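PDB 3QKC: geranyl diphosphate synthase small subunit from Antirrhinum majus, which probably serves as the non-catalytic partner of a heteromeric prenyltransferase, steering the large subunit toward making geranyl diphosphate, the ten-carbon precursor of monoterpenes. Local coordinates for residues S19-K22 / K23-I27; R125-D128 / P129-N133; G195-D198 / E199-E203. All coordinates share one frame; numbering follows the deposited sequence.

Interaction 1: S19-K22 / K23-I27; sequences SYLK and KAIPI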
loop_
_atom_site.group_PDB
_atom_site.type_symbol
_atom_site.label_atom_id
_atom_site.label_comp_id
_atom_site.label_asym_id
_atom_site.label_seq_id
_atom_site.Cartn_x
_atom_site.Cartn_y
_atom_site.Cartn_z
ATOM N N SER A 19 2.868 -6.052 -20.808
ATOM C CA SER A 19 4.083 -5.428 -21.346
ATOM C C SER A 19 4.487 -4.204 -20.525
ATOM O O SER A 19 5.675 -3.924 -20.353
ATOM C CB SER A 19 3.906 -5.033 -22.816
ATOM O OG SER A 19 4.014 -6.170 -23.657
ATOM N N TYR A 20 3.492 -3.480 -20.026
ATOM C CA TYR A 20 3.744 -2.331 -19.184
ATOM C C TYR A 20 4.379 -2.754 -17.849
ATOM O O TYR A 20 5.325 -2.131 -17.370
ATOM C CB TYR A 20 2.451 -1.558 -18.940
ATOM C CG TYR A 20 2.677 -0.372 -18.052
ATOM C CD1 TYR A 20 2.469 -0.460 -16.680
ATOM C CD2 TYR A 20 3.147 0.831 -18.577
ATOM C CE1 TYR A 20 2.692 0.615 -15.851
ATOM C CE2 TYR A 20 3.373 1.919 -17.750
ATOM C CZ TYR A 20 3.139 1.796 -16.388
ATOM O OH TYR A 20 3.365 2.868 -15.566
ATOM N N LEU A 21 3.855 -3.821 -17.259
ATOM C CA LEU A 21 4.390 -4.338 -16.014
ATOM C C LEU A 21 5.790 -4.922 -16.192
ATOM O O LEU A 21 6.622 -4.838 -15.292
ATOM C CB LEU A 21 3.437 -5.383 -15.424
ATOM C CG LEU A 21 2.208 -4.802 -14.707
ATOM C CD1 LEU A 21 1.097 -5.827 -14.622
ATOM C CD2 LEU A 21 2.572 -4.290 -13.337
ATOM N N LYS A 22 6.054 -5.511 -17.356
ATOM C CA LYS A 22 7.354 -6.154 -17.587
ATOM C C LYS A 22 8.496 -5.147 -17.674
ATOM O O LYS A 22 9.623 -5.443 -17.311
ATOM C CB LYS A 22 7.306 -7.088 -18.799
ATOM C CG LYS A 22 6.999 -8.529 -18.391
ATOM C CD LYS A 22 6.449 -9.364 -19.529
ATOM C CE LYS A 22 6.869 -10.823 -19.392
ATOM N NZ LYS A 22 6.332 -11.469 -18.154
ATOM N N LYS A 23 8.169 -3.952 -18.140
ATOM C CA LYS A 23 9.071 -2.823 -18.110
ATOM C C LYS A 23 9.395 -2.337 -16.687
ATOM O O LYS A 23 10.460 -1.783 -16.465
ATOM C CB LYS A 23 8.490 -1.695 -18.973
ATOM C CG LYS A 23 8.538 -2.016 -20.473
ATOM C CD LYS A 23 7.607 -1.140 -21.300
ATOM C CE LYS A 23 7.832 -1.371 -22.789
ATOM N NZ LYS A 23 7.645 -0.115 -23.571
ATOM N N ALA A 24 8.500 -2.582 -15.725
ATOM C CA ALA A 24 8.670 -2.070 -14.359
ATOM C C ALA A 24 9.258 -3.062 -13.346
ATOM O O ALA A 24 9.841 -2.646 -12.336
ATOM C CB ALA A 24 7.355 -1.511 -13.850
ATOM N N ILE A 25 9.088 -4.358 -13.609
ATOM C CA ILE A 25 9.464 -5.424 -12.674
ATOM C C ILE A 25 10.381 -6.468 -13.344
ATOM O O ILE A 25 9.892 -7.456 -13.921
ATOM C CB ILE A 25 8.232 -6.162 -12.097
ATOM C CG1 ILE A 25 7.189 -5.181 -11.576
ATOM C CG2 ILE A 25 8.662 -7.132 -10.970
ATOM C CD1 ILE A 25 5.813 -5.801 -11.375
ATOM N N PRO A 26 11.712 -6.262 -13.248
ATOM C CA PRO A 26 12.640 -7.165 -13.927
ATOM C C PRO A 26 12.682 -8.500 -13.196
ATOM O O PRO A 26 12.438 -8.547 -11.977
ATOM C CB PRO A 26 13.990 -6.433 -13.825
ATOM C CG PRO A 26 13.880 -5.614 -12.589
ATOM C CD PRO A 26 12.404 -5.294 -12.373
ATOM N N ILE A 27 12.958 -9.583 -13.910
ATOM C CA ILE A 27 13.096 -10.846 -13.214
ATOM C C ILE A 27 14.394 -10.774 -12.388
ATOM O O ILE A 27 14.690 -11.671 -11.614
ATOM C CB ILE A 27 12.950 -12.081 -14.175
ATOM C CG1 ILE A 27 12.990 -13.420 -13.415
ATOM C CG2 ILE A 27 13.978 -12.048 -15.299
ATOM C CD1 ILE A 27 11.781 -13.694 -12.500
#
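The carbonyl oxygen of Leu21 takes two backbone N-H groups at once, those of Ala24 and Ile25, and this shared acceptor is the centre of the contact between residues 19-22 and 23-27. The two bonds reach it differently. Ile25 N lies 3.0 Å from Leu21 O and almost in line with the C=O bond, at a C=O...N angle of 166°, the i to i+4 link expected of an alpha helix. Ala24 N is also 3.0 Å from Leu21 O but approaches from well above the carbonyl plane, at 112°, as an i to i+3 bond. Two residues earlier the helical bonding is looser, for Lys23 N makes only a weak bond to Ser19 O at 3.3 Å.

This is the fraying C-terminal turn of helix 5-24, one of the many helices of an all-helical chain of the isoprenyl diphosphate synthase family. Ile25 leaves helical geometry here, and its own carbonyl oxygen is taken up by His38 ND1 of helix 34-43. The hydroxyl of Ser19 turns back to Ser15 O in a weak bond.

Around these polar links the side chains sort by character. Leu21 and Ile25 run side by side in the same direction, Leu21 CD2 meeting Ile25 CD1 at 4.1 Å, and both are buried: helices 34-43 and 68-85 pack on Leu21, helices 34-43 and 105-126 on Ile25. On the exposed side, Lys23 holds CG anti to its carbonyl carbon (chi1 -71°), which lays the start of its chain along the previous turn, with Lys23 CG 3.4 Å from Ser19 O. The Lys22 ammonium group engages Phe42 of helix 34-43 in a cation-pi interaction.

Interaction 2: R125-D128 / P129-N133; sequences RSMD and PTRNN
Met127 bends around the loop that follows helix 105-126, laying its sulfur and CB against the carbonyl of Asn132. Met127 SD and Asn132 O are 3.3 Å apart, and the thioether chain, turned at chi2 (95°), carries its methyl to the edge of the Arg131 guanidinium, where Met127 CE lies 3.7 Å from Arg131 NH1. Pro134 and Ile137 of helix 134-148, and Leu138 of the second subunit, also pack on this side chain; an alanine here would probably open a gap between the loop and that helix and leave the Arg131 edge without its apolar neighbour.

Backbone bonding is sparse: Arg131 N gives a weak bond to Asp128 O at 2.9 Å, closing a tight turn over Pro129 and Thr130.

The charged pair is Asp128 with Arg131. Their flat groups stand nearly perpendicular, 87° apart, and the carboxylate sits over one guanidinium face, so that no N-H points at the oxygen; its exact place is doubtful. Arg131 NH1 also makes a long, weak ion pair with Asp135 of the second subunit. The attraction is therefore probably electrostatic and weakly directional, suited to a surface loop beside the subunit interface.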
loop_
_atom_site.group_PDB
_atom_site.type_symbol
_atom_site.label_atom_id
_atom_site.label_comp_id
_atom_site.label_asym_id
_atom_site.label_seq_id
_atom_site.Cartn_x
_atom_site.Cartn_y
_atom_site.Cartn_z
ATOM N N ARG A 125 3.936 7.785 -9.945
ATOM C CA ARG A 125 5.085 8.234 -10.746
ATOM C C ARG A 125 4.775 8.393 -12.237
ATOM O O ARG A 125 5.648 8.795 -13.011
ATOM C CB ARG A 125 6.264 7.269 -10.598
ATOM C CG ARG A 125 7.071 7.363 -9.311
ATOM C CD ARG A 125 8.406 6.660 -9.541
ATOM N NE ARG A 125 9.159 6.297 -8.340
ATOM C CZ ARG A 125 10.082 7.067 -7.767
ATOM N NH1 ARG A 125 10.736 6.635 -6.697
ATOM N NH2 ARG A 125 10.355 8.272 -8.248
ATOM N N SER A 126 3.550 8.066 -12.642
ATOM C CA SER A 126 3.151 8.219 -14.040
ATOM C C SER A 126 2.949 9.698 -14.404
ATOM O O SER A 126 3.423 10.151 -15.456
ATOM C CB SER A 126 1.923 7.356 -14.379
ATOM O OG SER A 126 0.756 7.782 -13.700
ATOM N N MET A 127 2.289 10.450 -13.517
ATOM C CA MET A 127 2.086 11.901 -13.687
ATOM C C MET A 127 3.406 12.644 -13.850
ATOM O O MET A 127 4.471 12.111 -13.516
ATOM C CB MET A 127 1.297 12.487 -12.498
ATOM C CG MET A 127 2.028 13.501 -11.593
ATOM S SD MET A 127 1.738 15.247 -12.019
ATOM C CE MET A 127 2.882 16.058 -10.899
ATOM N N ASP A 128 3.329 13.863 -14.387
ATOM C CA ASP A 128 4.444 14.817 -14.337
ATOM C C ASP A 128 5.245 15.028 -15.641
ATOM O O ASP A 128 5.824 16.110 -15.813
ATOM C CB ASP A 128 5.376 14.479 -13.147
ATOM C CG ASP A 128 6.535 15.440 -13.001
ATOM O OD1 ASP A 128 6.303 16.662 -12.953
ATOM O OD2 ASP A 128 7.684 14.959 -12.915
ATOM N N PRO A 129 5.267 14.035 -16.571
ATOM C CA PRO A 129 6.158 14.211 -17.725
ATOM C C PRO A 129 6.083 15.620 -18.323
ATOM O O PRO A 129 7.116 16.276 -18.463
ATOM C CB PRO A 129 5.656 13.160 -18.722
ATOM C CG PRO A 129 5.091 12.091 -17.864
ATOM C CD PRO A 129 4.430 12.830 -16.732
ATOM N N THR A 130 4.872 16.073 -18.648
ATOM C CA THR A 130 4.637 17.452 -19.096
ATOM C C THR A 130 3.747 18.223 -18.097
ATOM O O THR A 130 3.243 19.312 -18.405
ATOM C CB THR A 130 4.069 17.508 -20.552
ATOM O OG1 THR A 130 3.967 18.873 -20.984
ATOM C CG2 THR A 130 2.699 16.822 -20.657
ATOM N N ARG A 131 3.604 17.646 -16.895
ATOM C CA ARG A 131 2.740 18.140 -15.805
ATOM C C ARG A 131 1.277 17.742 -16.031
ATOM O O ARG A 131 0.447 18.561 -16.453
ATOM C CB ARG A 131 2.880 19.658 -15.563
ATOM C CG ARG A 131 4.317 20.206 -15.378
ATOM C CD ARG A 131 5.280 19.221 -14.706
ATOM N NE ARG A 131 4.907 18.914 -13.325
ATOM C CZ ARG A 131 5.599 19.302 -12.259
ATOM N NH1 ARG A 131 5.178 18.972 -11.048
ATOM N NH2 ARG A 131 6.717 20.005 -12.400
ATOM N N ASN A 132 0.979 16.474 -15.743
ATOM C CA ASN A 132 -0.333 15.889 -16.019
ATOM C C ASN A 132 -1.128 15.453 -14.791
ATOM O O ASN A 132 -0.715 14.550 -14.043
ATOM C CB ASN A 132 -0.208 14.678 -16.952
ATOM C CG ASN A 132 0.323 15.032 -18.314
ATOM O OD1 ASN A 132 1.187 14.334 -18.840
ATOM N ND2 ASN A 132 -0.193 16.109 -18.905
ATOM N N ASN A 133 -2.288 16.086 -14.612
ATOM C CA ASN A 133 -3.345 15.588 -13.722
ATOM C C ASN A 133 -2.914 15.220 -12.289
ATOM O O ASN A 133 -2.997 14.054 -11.908
ATOM C CB ASN A 133 -4.032 14.370 -14.358
ATOM C CG ASN A 133 -3.753 14.236 -15.846
ATOM O OD1 ASN A 133 -4.162 15.078 -16.651
ATOM N ND2 ASN A 133 -3.063 13.158 -16.219
#

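Interaction 3: G195-D198 / E199-E203; sequences GGCD and EDKIE
Glu199 opens helix 199-219 directly after Asp198, the N-cap residue, whose side chain makes no capping bond. The acidic end of Glu199 forms a salt bridge through OE2 with Arg139. The backbone carbonyl of Asp198 is met by residues farther along. That carbonyl starts the helix's bonding pattern.

Lys201 is the first to answer it. Lys201 N lies 2.9 Å from Asp198 O, but the N-H...O angle of 119° makes this a weak bond. The side chain then doubles back toward the cap: bends at chi3 (-74°) and chi4 bring the methylenes across Asp198, with Lys201 CE 3.4 Å from Asp198 CB. Lys201 NZ ends 3.3 Å from Asp198 OD1, a salt bridge with only a weak hydrogen bond in it. Nearer the backbone, Lys201 CB touches Cys197 SG at 3.7 Å, and Phe244 lies against the lysine from a neighbouring loop.

Ile202 supplies the regular i to i+4 bond, Ile202 N to Asp198 O at 2.9 Å, arriving close to the line of the C=O at 164°. Its CG1 reaches back to Cys197 CB at 3.9 Å, so the cysteine is flanked by both Lys201 and Ile202. Ala189 and Ile193 of helix 169-195 close over Ile202, while Ala192 and Val60 pack on Cys197. The short connection thus joins helix 169-195 to helix 199-219 through an apolar patch.

Asp198 therefore works twice, with its carbonyl in the first helical turn and its carboxylate toward Lys201. The negative charge beside a helix N-terminus would probably also suit the helix dipole.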
loop_
_atom_site.group_PDB
_atom_site.type_symbol
_atom_site.label_atom_id
_atom_site.label_comp_id
_atom_site.label_asym_id
_atom_site.label_seq_id
_atom_site.Cartn_x
_atom_site.Cartn_y
_atom_site.Cartn_z
ATOM N N GLY A 195 -9.704 9.271 -17.570
ATOM C CA GLY A 195 -10.295 9.601 -18.854
ATOM C C GLY A 195 -10.770 11.043 -18.912
ATOM O O GLY A 195 -11.057 11.546 -19.990
ATOM N N GLY A 196 -10.842 11.703 -17.754
ATOM C CA GLY A 196 -11.371 13.064 -17.665
ATOM C C GLY A 196 -12.872 12.982 -17.813
ATOM O O GLY A 196 -13.396 12.908 -18.925
ATOM N N CYS A 197 -13.572 12.984 -16.689
ATOM C CA CYS A 197 -14.966 12.566 -16.691
ATOM C C CYS A 197 -15.799 13.456 -15.797
ATOM O O CYS A 197 -15.261 14.133 -14.925
ATOM C CB CYS A 197 -15.043 11.134 -16.169
ATOM S SG CYS A 197 -16.151 10.059 -17.044
ATOM N N ASP A 198 -17.113 13.452 -16.017
ATOM C CA ASP A 198 -18.038 14.105 -15.086
ATOM C C ASP A 198 -17.976 13.397 -13.734
ATOM O O ASP A 198 -17.882 12.175 -13.674
ATOM C CB ASP A 198 -19.479 14.053 -15.610
ATOM C CG ASP A 198 -19.836 15.239 -16.500
ATOM O OD1 ASP A 198 -19.191 15.437 -17.558
ATOM O OD2 ASP A 198 -20.790 15.966 -16.146
ATOM N N GLU A 199 -18.025 14.175 -12.657
ATOM C CA GLU A 199 -18.213 13.645 -11.308
ATOM C C GLU A 199 -19.333 12.600 -11.283
ATOM O O GLU A 199 -19.183 11.529 -10.699
ATOM C CB GLU A 199 -18.560 14.788 -10.345
ATOM C CG GLU A 199 -17.397 15.714 -9.975
ATOM C CD GLU A 199 -16.549 15.160 -8.843
ATOM O OE1 GLU A 199 -16.045 15.958 -8.011
ATOM O OE2 GLU A 199 -16.392 13.919 -8.776
ATOM N N ASP A 200 -20.451 12.930 -11.930
ATOM C CA ASP A 200 -21.607 12.040 -12.045
ATOM C C ASP A 200 -21.287 10.777 -12.845
ATOM O O ASP A 200 -21.778 9.692 -12.526
ATOM C CB ASP A 200 -22.784 12.769 -12.720
ATOM C CG ASP A 200 -23.184 14.063 -12.005
ATOM O OD1 ASP A 200 -22.471 14.511 -11.079
ATOM O OD2 ASP A 200 -24.228 14.639 -12.386
ATOM N N LYS A 201 -20.476 10.919 -13.888
ATOM C CA LYS A 201 -20.151 9.787 -14.751
ATOM C C LYS A 201 -19.111 8.851 -14.140
ATOM O O LYS A 201 -18.977 7.707 -14.568
ATOM C CB LYS A 201 -19.717 10.257 -16.139
ATOM C CG LYS A 201 -20.866 10.797 -16.987
ATOM C CD LYS A 201 -20.457 11.067 -18.439
ATOM C CE LYS A 201 -19.591 12.315 -18.567
ATOM N NZ LYS A 201 -19.953 13.128 -19.769
ATOM N N ILE A 202 -18.372 9.337 -13.145
ATOM C CA ILE A 202 -17.444 8.473 -12.414
ATOM C C ILE A 202 -18.239 7.522 -11.511
ATOM O O ILE A 202 -18.024 6.311 -11.532
ATOM C CB ILE A 202 -16.429 9.279 -11.574
ATOM C CG1 ILE A 202 -15.615 10.226 -12.467
ATOM C CG2 ILE A 202 -15.516 8.332 -10.807
ATOM C CD1 ILE A 202 -14.805 11.270 -11.705
ATOM N N GLU A 203 -19.157 8.096 -10.732
ATOM C CA GLU A 203 -20.066 7.344 -9.866
ATOM C C GLU A 203 -20.769 6.221 -10.640
ATOM O O GLU A 203 -20.898 5.103 -10.143
ATOM C CB GLU A 203 -21.101 8.294 -9.218
ATOM C CG GLU A 203 -20.499 9.312 -8.216
ATOM C CD GLU A 203 -21.350 10.576 -7.999
ATOM O OE1 GLU A 203 -22.595 10.533 -8.144
ATOM O OE2 GLU A 203 -20.765 11.632 -7.669
#

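In the fold
All three contacts sit at helix ends: interaction 1 at the C-terminus of helix 5-24, interaction 2 in the loop from helix 105-126 to helix 134-148, and interaction 3 at the start of helix 199-219. Interaction 1 is partly buried and bound largely by backbone bonds and apolar side chains; interactions 2 and 3 are surface contacts, and each adds an acid-base pair. Helix 105-126 links the first two, since it packs on Ala24 and Ile25 and leads into residues 125-133; their nearest atoms are about 5 Å apart. Interaction 2 alone meets the second subunit. The centre of interaction 3 is about 20 Å from that of interaction 2 and about 30 Å from that of interaction 1.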